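Local atomic coordinates of mannosylglycerate hydrolase MGH1-like glycoside hydrolase domain-containing protein (Thermus thermophilus HB8, PDB entry 4WVA), a protein that hydrolyses mannosylglycerate, a solute made under osmotic stress, to mannose and glycerate, and can also split glucosylglycerate. Residues Val157-Ser162 against Ser228-Val233; Gly100-Pro105 against Val235-Ile240; Ala19-Ala24 against Trp48-Gln53. All blocks are in the same frame, centred on the assembly; numbering follows the deposited sequence.

Interaction 1 of 3, residues Val157-Ser162 against Ser228-Val233; sequences VHPWES and SPFKVV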
# COMPACT_ATOMS: atom_id res chain seq x y z
N VAL A 157 -23.02 -16.22 -3.11
CA VAL A 157 -24.32 -16.66 -2.61
C VAL A 157 -24.45 -18.18 -2.59
O VAL A 157 -25.48 -18.71 -2.15
CB VAL A 157 -25.46 -16.00 -3.42
CG1 VAL A 157 -25.40 -14.48 -3.24
CG2 VAL A 157 -25.38 -16.37 -4.90
N HIS A 158 -23.41 -18.89 -3.02
CA HIS A 158 -23.42 -20.34 -3.00
C HIS A 158 -22.01 -20.81 -2.70
O HIS A 158 -21.08 -20.29 -3.31
CB HIS A 158 -23.88 -20.87 -4.37
CG HIS A 158 -24.36 -22.28 -4.32
ND1 HIS A 158 -23.53 -23.32 -3.99
CD2 HIS A 158 -25.59 -22.82 -4.50
CE1 HIS A 158 -24.22 -24.45 -3.96
NE2 HIS A 158 -25.47 -24.17 -4.29
N PRO A 159 -21.84 -21.80 -1.80
CA PRO A 159 -20.49 -22.31 -1.52
C PRO A 159 -19.74 -22.81 -2.78
O PRO A 159 -18.51 -22.75 -2.84
CB PRO A 159 -20.74 -23.45 -0.53
CG PRO A 159 -22.19 -23.79 -0.68
CD PRO A 159 -22.86 -22.49 -0.99
N TRP A 160 -20.48 -23.29 -3.78
CA TRP A 160 -19.87 -23.69 -5.06
C TRP A 160 -19.06 -22.57 -5.70
O TRP A 160 -18.08 -22.83 -6.40
CB TRP A 160 -20.92 -24.20 -6.08
CG TRP A 160 -21.34 -25.64 -5.87
CD1 TRP A 160 -20.59 -26.63 -5.35
CD2 TRP A 160 -22.60 -26.25 -6.24
NE1 TRP A 160 -21.28 -27.82 -5.34
CE2 TRP A 160 -22.53 -27.61 -5.87
CE3 TRP A 160 -23.78 -25.77 -6.82
CZ2 TRP A 160 -23.59 -28.50 -6.08
CZ3 TRP A 160 -24.84 -26.65 -7.01
CH2 TRP A 160 -24.73 -28.00 -6.64
N GLU A 161 -19.47 -21.31 -5.47
CA GLU A 161 -18.80 -20.18 -6.10
C GLU A 161 -17.39 -19.91 -5.56
O GLU A 161 -16.58 -19.27 -6.25
CB GLU A 161 -19.63 -18.92 -5.99
CG GLU A 161 -20.99 -19.03 -6.65
CD GLU A 161 -21.72 -17.72 -6.67
OE1 GLU A 161 -22.15 -17.30 -7.76
OE2 GLU A 161 -21.83 -17.09 -5.60
N SER A 162 -17.10 -20.41 -4.37
CA SER A 162 -15.75 -20.39 -3.81
C SER A 162 -14.80 -21.34 -4.53
O SER A 162 -13.59 -21.22 -4.39
CB SER A 162 -15.76 -20.74 -2.33
OG SER A 162 -16.03 -22.13 -2.13
N SER A 228 -31.00 -14.49 -0.63
CA SER A 228 -30.18 -15.66 -0.35
C SER A 228 -29.92 -15.79 1.15
O SER A 228 -29.45 -14.84 1.78
CB SER A 228 -28.85 -15.65 -1.11
OG SER A 228 -28.13 -16.83 -0.78
N PRO A 229 -30.21 -16.96 1.74
CA PRO A 229 -29.84 -17.20 3.12
C PRO A 229 -28.35 -17.48 3.31
O PRO A 229 -27.91 -17.69 4.44
CB PRO A 229 -30.67 -18.43 3.49
CG PRO A 229 -30.80 -19.16 2.20
CD PRO A 229 -30.88 -18.13 1.14
N PHE A 230 -27.58 -17.49 2.20
CA PHE A 230 -26.12 -17.71 2.22
C PHE A 230 -25.53 -16.49 1.54
O PHE A 230 -25.78 -16.27 0.35
CB PHE A 230 -25.75 -18.99 1.45
CG PHE A 230 -24.28 -19.35 1.52
CD1 PHE A 230 -23.37 -18.80 0.63
CD2 PHE A 230 -23.81 -20.24 2.46
CE1 PHE A 230 -22.02 -19.15 0.68
CE2 PHE A 230 -22.48 -20.59 2.53
CZ PHE A 230 -21.58 -20.04 1.64
N LYS A 231 -24.81 -15.66 2.29
CA LYS A 231 -24.14 -14.47 1.77
C LYS A 231 -22.80 -14.34 2.48
O LYS A 231 -22.75 -14.04 3.68
CB LYS A 231 -24.99 -13.21 1.99
CG LYS A 231 -26.13 -13.06 1.01
CD LYS A 231 -26.73 -11.66 1.06
CE LYS A 231 -27.62 -11.46 2.27
NZ LYS A 231 -28.93 -12.15 2.09
N VAL A 232 -21.72 -14.60 1.75
CA VAL A 232 -20.41 -14.69 2.35
C VAL A 232 -19.40 -13.88 1.54
O VAL A 232 -19.44 -13.89 0.30
CB VAL A 232 -19.96 -16.16 2.39
CG1 VAL A 232 -18.50 -16.30 2.72
CG2 VAL A 232 -20.81 -16.91 3.40
N VAL A 233 -18.53 -13.15 2.25
CA VAL A 233 -17.34 -12.58 1.63
C VAL A 233 -16.24 -13.63 1.78
O VAL A 233 -15.68 -13.82 2.86
CB VAL A 233 -16.92 -11.23 2.25
CG1 VAL A 233 -15.60 -10.77 1.64
CG2 VAL A 233 -18.02 -10.19 2.03
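The phenyl ring of F230 lies beneath the pyrrolidine of P159, whose CD sits over the centre of the ring, 3.8 Å from the F230 centroid and 11° off its normal. This is a CH-pi contact, made by the polarised C-H next to the proline nitrogen. A trans chi1 of -175° carries the F230 ring from its own backbone under the turn that follows V157. The ring is sandwiched, because V232 CG2 rests on the opposite face, offset toward the rim. At the root of F230 the backbones meet through a CA-H...O contact: V157 CA approaches F230 O at 3.3 Å, with 145° at the hydrogen. The same carbonyl accepts a hydrogen bond from the hydroxyl of its own segment, S228 OG to F230 O at 2.7 Å, the donor tilted out of the carbonyl plane. CB of V157 packs against S228 OG as well.

In this (alpha/alpha)6-barrel the contact joins the loop after helix 121-146 to the chain that leaves helix 221-227 and enters the short strand 232-233. L174 of helix 171-175 and Y207 of helix 201-216 pack on P159, and the residues that touch are all buried.

A second shell fixes the turn. V157 N donates to E161 OE2 at 2.9 Å, nearly along the C-O axis, while E161 OE1 forms a salt bridge with R146. H158 ND1 accepts from W160 N at 3.1 Å, close to the imidazole plane, and its NE2 bonds Y207 O, a pairing consistent with the proton being on NE2. At the end of the segment, S162 OG donates to P159 O at 2.7 Å, and S162 N bonds that carbonyl too.

Interaction 2 of 3, residues Gly100-Pro105 against Val235-Ile240; sequences GITQPP and VGFNAI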
# COMPACT_ATOMS: atom_id res chain seq x y z
N GLY A 100 -26.00 -21.08 -13.15
CA GLY A 100 -26.49 -19.75 -12.83
C GLY A 100 -25.75 -19.11 -11.68
O GLY A 100 -26.26 -18.16 -11.05
N ILE A 101 -24.54 -19.61 -11.42
CA ILE A 101 -23.63 -19.04 -10.41
C ILE A 101 -22.24 -18.95 -11.03
O ILE A 101 -22.01 -19.46 -12.12
CB ILE A 101 -23.58 -19.90 -9.13
CG1 ILE A 101 -23.16 -21.35 -9.45
CG2 ILE A 101 -24.91 -19.86 -8.39
CD1 ILE A 101 -22.87 -22.21 -8.25
N THR A 102 -21.31 -18.29 -10.33
CA THR A 102 -19.97 -18.06 -10.87
C THR A 102 -18.89 -18.82 -10.07
O THR A 102 -19.20 -19.75 -9.33
CB THR A 102 -19.71 -16.54 -10.98
OG1 THR A 102 -18.55 -16.29 -11.79
CG2 THR A 102 -19.58 -15.86 -9.63
N GLN A 103 -17.63 -18.46 -10.29
CA GLN A 103 -16.50 -19.14 -9.61
C GLN A 103 -15.34 -18.15 -9.54
O GLN A 103 -15.41 -17.09 -10.14
CB GLN A 103 -16.07 -20.40 -10.37
CG GLN A 103 -16.36 -21.70 -9.62
CD GLN A 103 -15.74 -22.93 -10.28
OE1 GLN A 103 -15.18 -22.86 -11.39
NE2 GLN A 103 -15.84 -24.05 -9.60
N PRO A 104 -14.27 -18.51 -8.81
CA PRO A 104 -13.23 -17.49 -8.63
C PRO A 104 -12.62 -17.01 -9.95
O PRO A 104 -12.22 -17.83 -10.79
CB PRO A 104 -12.19 -18.21 -7.76
CG PRO A 104 -13.00 -19.22 -7.01
CD PRO A 104 -13.98 -19.71 -8.02
N PRO A 105 -12.53 -15.68 -10.14
CA PRO A 105 -12.23 -15.11 -11.45
C PRO A 105 -10.73 -15.04 -11.70
O PRO A 105 -10.16 -13.97 -11.82
CB PRO A 105 -12.87 -13.73 -11.36
CG PRO A 105 -12.80 -13.37 -9.92
CD PRO A 105 -13.02 -14.66 -9.19
N VAL A 235 -12.64 -15.03 1.33
CA VAL A 235 -11.29 -14.53 1.19
C VAL A 235 -10.62 -15.06 -0.09
O VAL A 235 -9.89 -14.33 -0.76
CB VAL A 235 -10.40 -14.81 2.43
CG1 VAL A 235 -10.23 -16.29 2.71
CG2 VAL A 235 -9.06 -14.13 2.28
N GLY A 236 -10.88 -16.32 -0.44
CA GLY A 236 -10.30 -16.88 -1.64
C GLY A 236 -10.77 -16.19 -2.92
O GLY A 236 -9.95 -15.74 -3.72
N PHE A 237 -12.09 -16.11 -3.09
CA PHE A 237 -12.71 -15.48 -4.25
C PHE A 237 -12.17 -14.06 -4.39
O PHE A 237 -11.76 -13.65 -5.44
CB PHE A 237 -14.23 -15.46 -4.09
CG PHE A 237 -14.98 -15.17 -5.36
CD1 PHE A 237 -15.04 -13.90 -5.87
CD2 PHE A 237 -15.66 -16.19 -6.03
CE1 PHE A 237 -15.74 -13.64 -7.04
CE2 PHE A 237 -16.36 -15.93 -7.18
CZ PHE A 237 -16.40 -14.66 -7.70
N ASN A 238 -12.15 -13.33 -3.28
CA ASN A 238 -11.73 -11.94 -3.32
C ASN A 238 -10.25 -11.71 -3.53
O ASN A 238 -9.86 -10.75 -4.21
CB ASN A 238 -12.25 -11.20 -2.08
CG ASN A 238 -13.70 -10.82 -2.25
OD1 ASN A 238 -14.02 -9.83 -2.91
ND2 ASN A 238 -14.61 -11.64 -1.71
N ALA A 239 -9.41 -12.58 -2.98
CA ALA A 239 -7.98 -12.47 -3.24
C ALA A 239 -7.71 -12.72 -4.71
O ALA A 239 -6.91 -12.02 -5.34
CB ALA A 239 -7.20 -13.45 -2.40
N ILE A 240 -8.38 -13.72 -5.26
CA ILE A 240 -8.23 -14.05 -6.69
C ILE A 240 -8.74 -12.90 -7.58
O ILE A 240 -8.10 -12.54 -8.60
CB ILE A 240 -8.90 -15.42 -7.00
CG1 ILE A 240 -8.00 -16.54 -6.45
CG2 ILE A 240 -9.16 -15.62 -8.49
CD1 ILE A 240 -8.68 -17.88 -6.40
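F237, in the first turn of barrel helix 235-254, meets the proline-rich loop 100-105, which leads into helix 107-117 of the (alpha/alpha)6-barrel. The F237 side chain is extended: chi1 at -164° swings CG to the far side from N, and this carries the ring from the helix flank out to the loop. P105 CD lies over one ring face, 3.8 Å from the F237 centroid and 19° off the normal, shifted toward the rim. P104 CA also stands over a ring face, 4.1 Å from the F237 centroid, making a second CH-pi contact. T102 approaches differently: its methyl CG2 meets the ring edge near the plane, 3.9 Å from F237 CZ. That methyl lies between T102 N and C, while OG1 is turned opposite to N and bonds L69 O. With an alanine at F237, the two prolines would probably lose their aromatic platform and the T102 methyl its edge contact, opening a gap between loop and helix.

Q103 shares the loop but sends its CB away from the helix; OE1 is bonded to W34 N, and Q103 is probably one of the substrate-binding residues. Its carbonyl comes obliquely to the ring, Q103 O lying 3.3 Å from F237 CE2.

One turn on, I240 packs on both prolines. With chi1 at -74°, CG1 is anti to the carbonyl carbon and I240 CD1 reaches P104 CB at 3.8 Å. The other branch, I240 CG2, rests 3.6 Å from P105 C.

Interaction 3 of 3, residues Ala19-Ala24 against Trp48-Gln53; sequences AFTVPA and WERAWQ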
# COMPACT_ATOMS: atom_id res chain seq x y z
N ALA A 19 -12.00 -27.89 -27.92
CA ALA A 19 -11.96 -26.49 -27.54
C ALA A 19 -11.92 -26.27 -26.04
O ALA A 19 -11.68 -25.15 -25.59
CB ALA A 19 -13.18 -25.79 -28.12
N PHE A 20 -12.19 -27.31 -25.26
CA PHE A 20 -12.15 -27.21 -23.80
C PHE A 20 -11.72 -28.55 -23.24
O PHE A 20 -11.66 -29.54 -23.96
CB PHE A 20 -13.51 -26.79 -23.22
CG PHE A 20 -14.57 -27.85 -23.33
CD1 PHE A 20 -14.81 -28.74 -22.29
CD2 PHE A 20 -15.34 -27.95 -24.48
CE1 PHE A 20 -15.76 -29.75 -22.42
CE2 PHE A 20 -16.30 -28.95 -24.61
CZ PHE A 20 -16.52 -29.83 -23.57
N THR A 21 -11.36 -28.54 -21.96
CA THR A 21 -10.85 -29.70 -21.27
C THR A 21 -11.77 -30.00 -20.10
O THR A 21 -12.08 -29.12 -19.30
CB THR A 21 -9.42 -29.42 -20.77
OG1 THR A 21 -8.66 -28.82 -21.83
CG2 THR A 21 -8.77 -30.68 -20.29
N VAL A 22 -12.26 -31.23 -20.01
CA VAL A 22 -13.00 -31.61 -18.81
C VAL A 22 -12.08 -31.70 -17.60
O VAL A 22 -10.94 -32.13 -17.73
CB VAL A 22 -13.77 -32.94 -18.96
CG1 VAL A 22 -14.76 -32.83 -20.09
CG2 VAL A 22 -12.84 -34.14 -19.11
N PRO A 23 -12.56 -31.27 -16.42
CA PRO A 23 -11.69 -31.44 -15.26
C PRO A 23 -11.33 -32.88 -14.94
O PRO A 23 -10.23 -33.15 -14.45
CB PRO A 23 -12.49 -30.79 -14.12
CG PRO A 23 -13.31 -29.76 -14.82
CD PRO A 23 -13.68 -30.36 -16.14
N ALA A 24 -12.26 -33.80 -15.20
CA ALA A 24 -11.98 -35.23 -15.04
C ALA A 24 -13.05 -36.00 -15.79
O ALA A 24 -14.19 -35.61 -15.75
CB ALA A 24 -11.99 -35.63 -13.58
N TRP A 48 0.39 -23.20 -27.82
CA TRP A 48 -0.13 -21.88 -27.37
C TRP A 48 -1.53 -21.60 -27.89
O TRP A 48 -2.37 -21.08 -27.14
CB TRP A 48 0.81 -20.74 -27.76
CG TRP A 48 2.00 -20.72 -26.91
CD1 TRP A 48 3.17 -21.39 -27.13
CD2 TRP A 48 2.17 -20.02 -25.67
NE1 TRP A 48 4.06 -21.15 -26.12
CE2 TRP A 48 3.46 -20.33 -25.20
CE3 TRP A 48 1.36 -19.17 -24.90
CZ2 TRP A 48 3.97 -19.81 -24.01
CZ3 TRP A 48 1.86 -18.66 -23.73
CH2 TRP A 48 3.16 -19.00 -23.28
N GLU A 49 -1.81 -21.96 -29.14
CA GLU A 49 -3.16 -21.75 -29.66
C GLU A 49 -4.19 -22.50 -28.81
O GLU A 49 -5.26 -21.97 -28.55
CB GLU A 49 -3.31 -22.19 -31.13
CG GLU A 49 -4.72 -21.89 -31.69
CD GLU A 49 -5.07 -20.39 -31.69
OE1 GLU A 49 -5.91 -19.92 -30.87
OE2 GLU A 49 -4.49 -19.67 -32.54
N ARG A 50 -3.85 -23.72 -28.41
CA ARG A 50 -4.73 -24.55 -27.61
C ARG A 50 -5.02 -23.92 -26.25
O ARG A 50 -6.14 -24.02 -25.76
CB ARG A 50 -4.13 -25.95 -27.45
CG ARG A 50 -4.99 -26.92 -26.66
CD ARG A 50 -6.32 -27.18 -27.32
NE ARG A 50 -7.13 -28.10 -26.54
CZ ARG A 50 -7.85 -27.77 -25.46
NH1 ARG A 50 -7.86 -26.51 -25.00
NH2 ARG A 50 -8.58 -28.70 -24.85
N ALA A 51 -4.02 -23.26 -25.66
CA ALA A 51 -4.18 -22.55 -24.39
C ALA A 51 -5.19 -21.41 -24.54
O ALA A 51 -6.09 -21.26 -23.74
CB ALA A 51 -2.85 -22.04 -23.89
N TRP A 52 -5.06 -20.63 -25.61
CA TRP A 52 -6.02 -19.56 -25.86
C TRP A 52 -7.42 -20.13 -26.09
O TRP A 52 -8.41 -19.61 -25.60
CB TRP A 52 -5.63 -18.76 -27.08
CG TRP A 52 -4.52 -17.80 -26.92
CD1 TRP A 52 -3.30 -17.87 -27.48
CD2 TRP A 52 -4.54 -16.59 -26.15
NE1 TRP A 52 -2.54 -16.79 -27.12
CE2 TRP A 52 -3.29 -15.98 -26.31
CE3 TRP A 52 -5.51 -15.96 -25.37
CZ2 TRP A 52 -2.97 -14.76 -25.69
CZ3 TRP A 52 -5.19 -14.75 -24.75
CH2 TRP A 52 -3.95 -14.17 -24.93
N GLN A 53 -7.48 -21.22 -26.85
CA GLN A 53 -8.78 -21.77 -27.24
C GLN A 53 -9.62 -22.16 -26.03
O GLN A 53 -10.83 -21.96 -26.02
CB GLN A 53 -8.61 -22.95 -28.20
CG GLN A 53 -8.21 -22.54 -29.61
CD GLN A 53 -9.26 -21.69 -30.30
OE1 GLN A 53 -10.48 -21.86 -30.06
NE2 GLN A 53 -8.82 -20.77 -31.16
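R50, near the start of barrel helix 48-62, reaches T21 in the loop that follows helix 4-15 of this (alpha/alpha)6-barrel protein. The hydrogen bond across the contact is weak: R50 NH2 donates to T21 OG1 at 3.0 Å, bent to 129° at the hydrogen. The arginine chain leaves the helix extended about chi1 and then bends at chi2 (62°), which brings the guanidinium alongside the loop. F20 O lies 3.3 Å from the same R50 NH2.

Outside partners add charge, cation-pi and further hydrogen bonds. R50 NH1 forms a salt bridge with E54, one turn further along the helix, and E54 OE1 also bonds T21 OG1. W43 serves both residues, through a cation-pi contact with R50 and a bond from its NE1 to T21 OG1, while a further bond from R50 NH2 to S16 OG would limit rotation of the guanidinium.

Packing supplies the rest. The carbonyl carbon of A19 lies over one face of the R50 guanidinium, and A19 O comes within 3.3 Å of Q53 O, two acceptors that cannot bond each other. The Q53 side chain is tied instead within its helix: Q53 NE2 donates to E49 OE1 at 3.0 Å, arriving from above the carboxylate plane, 55° out of it.

Overall arrangement
Interactions 1 and 2 are neighbours, their centres 10 Å apart, and E161 joins them: its OE1 lies 2.9 Å from T102 N, a probable hydrogen bond, and its backbone O packs on P104 and F237. Strand 232-233 runs directly on toward helix 235-254, so the two contacts also share a chain path. Both probably border the catalytic pocket. The side chain of P159 is about 6 Å from that of D165, the probable proton donor, and that of Q103 about 5 Å from a bound Tris molecule. Interaction 3 lies apart, its centre 21 Å from interaction 2 and 28 Å from interaction 1, with the T21 side chain about 8 Å from that of D35, probably substrate-binding.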